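Glutamine amidotransferase domain-containing protein (Streptococcus mutans, PDB 3L7N) probably acts as a class I glutamine amidotransferase, releasing ammonia from glutamine for transfer to an acceptor that is not yet known. Local coordinates at residues 93-105 / 143-155. Numbering follows the deposited sequence.
Sequences GAQLMGVAYGADY and HGDMPGLPDKAQV
Gln95, Gly148 and Tyr101 have the most surface buried where helix 92-100 of this class I glutamine amidotransferase domain and the turn and loop after it, 101-105, pack on 145-153. Gly93 is probably the last glycine of the GxCxG nucleophile elbow, as in class I relatives. The extended side chain of Gln95 lies over the backbone of 145-147 and crosses Asp145 at about a right angle. Its CG is anti to the carbonyl carbon (chi1 -63°), which carries the chain along the backbone of Met146 and Pro147, with CG 3.9 Å from Pro147 N. The Pro147 ring lies against the helix, with CB 3.5 Å from Ala94 O.

Gly148 runs beside 103-105. Its CA is 3.3 Å from Asp104 O, so the two backbones run close together. One water ties the parts together: it donates to Gln95 O and Ala103 O and accepts from Gly148 N.

A Schellman motif ends the helix, with Gly102 as its C-prime residue. It turns the chain so that the methyl of Ala103 meets the Gly148 backbone and Pro150. Tyr101 CB packs on Pro150 CG at 3.7 Å, and the Tyr101 ring meets Phe169 of the strand 166-170. At the other end, Tyr105 turns a ring edge to Asp145, with CE1 3.3 Å from OD2. The Tyr105 hydroxyl is hydrogen-bonded to Ser59 OG. The Lys152 chain bends at chi2 and chi3 and reaches back to the helix end. There NZ lies at the edge of the Tyr101 ring and donates to Tyr101 O at 3.0 Å, tilted 23° from the carbonyl plane.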
loop_
_atom_site.group_PDB
_atom_site.type_symbol
_atom_site.label_atom_id
_atom_site.label_comp_id
_atom_site.label_asym_id
_atom_site.label_seq_id
_atom_site.Cartn_x
_atom_site.Cartn_y
_atom_site.Cartn_z
ATOM N N GLY A 93 1.644 5.166 -0.120
ATOM C CA GLY A 93 2.483 4.764 -1.228
ATOM C C GLY A 93 1.725 4.635 -2.576
ATOM O O GLY A 93 2.273 4.960 -3.631
ATOM N N ALA A 94 0.454 4.155 -2.521
ATOM C CA ALA A 94 -0.354 3.940 -3.738
ATOM C C ALA A 94 -0.827 5.296 -4.313
ATOM O O ALA A 94 -0.898 5.473 -5.496
ATOM C CB ALA A 94 -1.446 3.117 -3.458
ATOM N N GLN A 95 -0.996 6.275 -3.432
ATOM C CA GLN A 95 -1.401 7.597 -3.810
ATOM C C GLN A 95 -0.265 8.400 -4.390
ATOM O O GLN A 95 -0.484 9.222 -5.294
ATOM C CB GLN A 95 -2.040 8.301 -2.616
ATOM C CG GLN A 95 -3.300 7.574 -2.173
ATOM C CD GLN A 95 -3.758 7.850 -0.709
ATOM O OE1 GLN A 95 -3.483 8.907 -0.120
ATOM N NE2 GLN A 95 -4.512 6.893 -0.153
ATOM N N LEU A 96 0.969 8.196 -3.888
ATOM C CA LEU A 96 2.118 8.878 -4.503
ATOM C C LEU A 96 2.398 8.278 -5.886
ATOM O O LEU A 96 2.775 8.972 -6.790
ATOM C CB LEU A 96 3.374 8.823 -3.621
ATOM C CG LEU A 96 3.293 9.558 -2.281
ATOM C CD1 LEU A 96 4.267 9.006 -1.319
ATOM C CD2 LEU A 96 3.523 10.999 -2.439
ATOM N N MET A 97 2.175 6.996 -6.057
ATOM C CA MET A 97 2.260 6.470 -7.393
ATOM C C MET A 97 1.244 7.147 -8.363
ATOM O O MET A 97 1.617 7.555 -9.470
ATOM C CB MET A 97 2.129 4.988 -7.414
ATOM C CG MET A 97 3.216 4.334 -6.707
ATOM S SD MET A 97 3.079 2.617 -6.869
ATOM C CE MET A 97 3.466 2.435 -8.571
ATOM N N GLY A 98 0.009 7.364 -7.900
ATOM C CA GLY A 98 -0.952 8.030 -8.705
ATOM C C GLY A 98 -0.428 9.381 -9.193
ATOM O O GLY A 98 -0.450 9.685 -10.444
ATOM N N VAL A 99 0.056 10.199 -8.233
ATOM C CA VAL A 99 0.565 11.503 -8.538
ATOM C C VAL A 99 1.700 11.363 -9.470
ATOM O O VAL A 99 1.781 12.070 -10.413
ATOM C CB VAL A 99 1.000 12.255 -7.278
ATOM C CG1 VAL A 99 1.592 13.576 -7.624
ATOM C CG2 VAL A 99 -0.156 12.453 -6.389
ATOM N N ALA A 100 2.572 10.391 -9.234
ATOM C CA ALA A 100 3.778 10.276 -10.057
ATOM C C ALA A 100 3.404 10.064 -11.514
ATOM O O ALA A 100 4.096 10.503 -12.393
ATOM C CB ALA A 100 4.645 9.175 -9.578
ATOM N N TYR A 101 2.276 9.384 -11.729
ATOM C CA TYR A 101 1.797 8.957 -13.078
ATOM C C TYR A 101 0.740 9.920 -13.677
ATOM O O TYR A 101 0.121 9.589 -14.701
ATOM C CB TYR A 101 1.198 7.570 -12.999
ATOM C CG TYR A 101 2.231 6.484 -13.085
ATOM C CD1 TYR A 101 2.751 6.108 -14.307
ATOM C CD2 TYR A 101 2.742 5.847 -11.917
ATOM C CE1 TYR A 101 3.719 5.071 -14.423
ATOM C CE2 TYR A 101 3.685 4.811 -12.023
ATOM C CZ TYR A 101 4.171 4.443 -13.304
ATOM O OH TYR A 101 5.103 3.475 -13.454
ATOM N N GLY A 102 0.526 11.089 -13.019
ATOM C CA GLY A 102 -0.147 12.174 -13.606
ATOM C C GLY A 102 -1.503 12.454 -13.022
ATOM O O GLY A 102 -2.143 13.374 -13.425
ATOM N N ALA A 103 -1.947 11.707 -12.037
ATOM C CA ALA A 103 -3.259 11.953 -11.456
ATOM C C ALA A 103 -3.232 12.279 -9.992
ATOM O O ALA A 103 -2.677 11.567 -9.235
ATOM C CB ALA A 103 -4.090 10.790 -11.648
ATOM N N ASP A 104 -3.883 13.336 -9.581
ATOM C CA ASP A 104 -3.920 13.667 -8.181
ATOM C C ASP A 104 -4.951 12.927 -7.395
ATOM O O ASP A 104 -5.937 12.497 -7.913
ATOM C CB ASP A 104 -4.050 15.151 -7.937
ATOM C CG ASP A 104 -3.548 15.528 -6.571
ATOM O OD1 ASP A 104 -3.341 14.624 -5.774
ATOM O OD2 ASP A 104 -3.340 16.704 -6.269
ATOM N N TYR A 105 -4.683 12.791 -6.116
ATOM C CA TYR A 105 -5.319 11.833 -5.258
ATOM C C TYR A 105 -6.670 12.294 -4.844
ATOM O O TYR A 105 -6.946 13.442 -4.900
ATOM C CB TYR A 105 -4.428 11.558 -4.043
ATOM C CG TYR A 105 -4.440 12.611 -2.984
ATOM C CD1 TYR A 105 -5.274 12.518 -1.913
ATOM C CD2 TYR A 105 -3.620 13.690 -3.059
ATOM C CE1 TYR A 105 -5.285 13.445 -0.980
ATOM C CE2 TYR A 105 -3.649 14.617 -2.122
ATOM C CZ TYR A 105 -4.475 14.479 -1.085
ATOM O OH TYR A 105 -4.516 15.417 -0.142
ATOM N N HIS A 143 -7.924 3.494 5.429
ATOM C CA HIS A 143 -7.799 4.775 4.695
ATOM C C HIS A 143 -8.985 5.663 4.748
ATOM O O HIS A 143 -10.061 5.257 5.093
ATOM C CB HIS A 143 -7.492 4.526 3.267
ATOM C CG HIS A 143 -8.608 3.887 2.529
ATOM N ND1 HIS A 143 -9.079 2.632 2.845
ATOM C CD2 HIS A 143 -9.355 4.320 1.490
ATOM C CE1 HIS A 143 -10.044 2.299 2.009
ATOM N NE2 HIS A 143 -10.226 3.303 1.170
ATOM N N GLY A 144 -8.763 6.894 4.334
ATOM C CA GLY A 144 -9.809 7.848 4.130
ATOM C C GLY A 144 -9.750 8.364 2.721
ATOM O O GLY A 144 -10.748 8.867 2.200
ATOM N N ASP A 145 -8.575 8.202 2.077
ATOM C CA ASP A 145 -8.355 8.658 0.700
ATOM C C ASP A 145 -8.075 7.470 -0.239
ATOM O O ASP A 145 -8.121 6.315 0.186
ATOM C CB ASP A 145 -7.214 9.631 0.653
ATOM C CG ASP A 145 -7.559 10.940 1.245
ATOM O OD1 ASP A 145 -8.740 11.187 1.526
ATOM O OD2 ASP A 145 -6.647 11.739 1.467
ATOM N N MET A 146 -7.878 7.763 -1.524
ATOM C CA MET A 146 -7.554 6.739 -2.514
ATOM C C MET A 146 -6.764 7.371 -3.700
ATOM O O MET A 146 -6.642 8.588 -3.792
ATOM C CB MET A 146 -8.822 6.083 -3.029
ATOM C CG MET A 146 -9.665 7.008 -4.053
ATOM S SD MET A 146 -11.223 6.254 -4.671
ATOM C CE MET A 146 -11.745 7.537 -5.752
ATOM N N PRO A 147 -6.223 6.547 -4.584
ATOM C CA PRO A 147 -5.320 7.191 -5.562
ATOM C C PRO A 147 -6.032 7.787 -6.851
ATOM O O PRO A 147 -7.053 7.243 -7.322
ATOM C CB PRO A 147 -4.354 6.075 -5.936
ATOM C CG PRO A 147 -4.988 4.791 -5.443
ATOM C CD PRO A 147 -5.858 5.139 -4.320
ATOM N N GLY A 148 -5.485 8.901 -7.377
ATOM C CA GLY A 148 -5.703 9.312 -8.796
ATOM C C GLY A 148 -5.598 8.161 -9.797
ATOM O O GLY A 148 -4.797 7.258 -9.637
ATOM N N LEU A 149 -6.451 8.172 -10.820
ATOM C CA LEU A 149 -6.327 7.163 -11.920
ATOM C C LEU A 149 -5.992 7.837 -13.284
ATOM O O LEU A 149 -6.860 8.394 -13.932
ATOM C CB LEU A 149 -7.591 6.301 -12.024
ATOM C CG LEU A 149 -7.458 5.127 -12.981
ATOM C CD1 LEU A 149 -6.704 3.961 -12.299
ATOM C CD2 LEU A 149 -8.833 4.645 -13.543
ATOM N N PRO A 150 -4.733 7.861 -13.648
ATOM C CA PRO A 150 -4.370 8.344 -14.989
ATOM C C PRO A 150 -4.883 7.417 -16.045
ATOM O O PRO A 150 -5.148 6.228 -15.759
ATOM C CB PRO A 150 -2.862 8.289 -14.989
ATOM C CG PRO A 150 -2.464 7.646 -13.689
ATOM C CD PRO A 150 -3.639 7.183 -12.970
ATOM N N ASP A 151 -5.021 7.926 -17.271
ATOM C CA ASP A 151 -5.778 7.221 -18.324
ATOM C C ASP A 151 -5.193 5.868 -18.655
ATOM O O ASP A 151 -5.907 5.018 -19.121
ATOM C CB ASP A 151 -5.840 8.032 -19.606
ATOM C CG ASP A 151 -6.702 9.266 -19.486
ATOM O OD1 ASP A 151 -7.463 9.396 -18.477
ATOM O OD2 ASP A 151 -6.585 10.146 -20.403
ATOM N N LYS A 152 -3.890 5.711 -18.453
ATOM C CA LYS A 152 -3.199 4.486 -18.831
ATOM C C LYS A 152 -3.194 3.478 -17.692
ATOM O O LYS A 152 -2.665 2.375 -17.831
ATOM C CB LYS A 152 -1.764 4.792 -19.265
ATOM C CG LYS A 152 -1.444 6.276 -19.346
ATOM C CD LYS A 152 -0.081 6.581 -18.746
ATOM C CE LYS A 152 -0.214 7.229 -17.377
ATOM N NZ LYS A 152 1.073 7.817 -16.914
ATOM N N ALA A 153 -3.784 3.857 -16.564
ATOM C CA ALA A 153 -3.831 2.959 -15.411
ATOM C C ALA A 153 -5.105 2.165 -15.431
ATOM O O ALA A 153 -6.140 2.672 -15.875
ATOM C CB ALA A 153 -3.698 3.732 -14.121
ATOM N N GLN A 154 -5.037 0.908 -14.965
ATOM C CA GLN A 154 -6.246 0.030 -14.826
ATOM C C GLN A 154 -6.592 -0.241 -13.374
ATOM O O GLN A 154 -5.712 -0.439 -12.569
ATOM C CB GLN A 154 -6.010 -1.280 -15.516
ATOM C CG GLN A 154 -5.928 -1.141 -17.004
ATOM C CD GLN A 154 -5.088 -2.189 -17.619
ATOM O OE1 GLN A 154 -3.897 -1.995 -17.818
ATOM N NE2 GLN A 154 -5.682 -3.342 -17.888
ATOM N N VAL A 155 -7.880 -0.256 -13.044
ATOM C CA VAL A 155 -8.323 -0.758 -11.742
ATOM C C VAL A 155 -8.477 -2.325 -11.767
ATOM O O VAL A 155 -9.252 -2.898 -12.605
ATOM C CB VAL A 155 -9.636 -0.118 -11.312
ATOM C CG1 VAL A 155 -10.089 -0.676 -9.981
ATOM C CG2 VAL A 155 -9.512 1.438 -11.273
HETATM O O HOH W 1 -2.763 9.843 -6.818
HETATM O O HOH W 2 -8.139 11.063 -10.122
#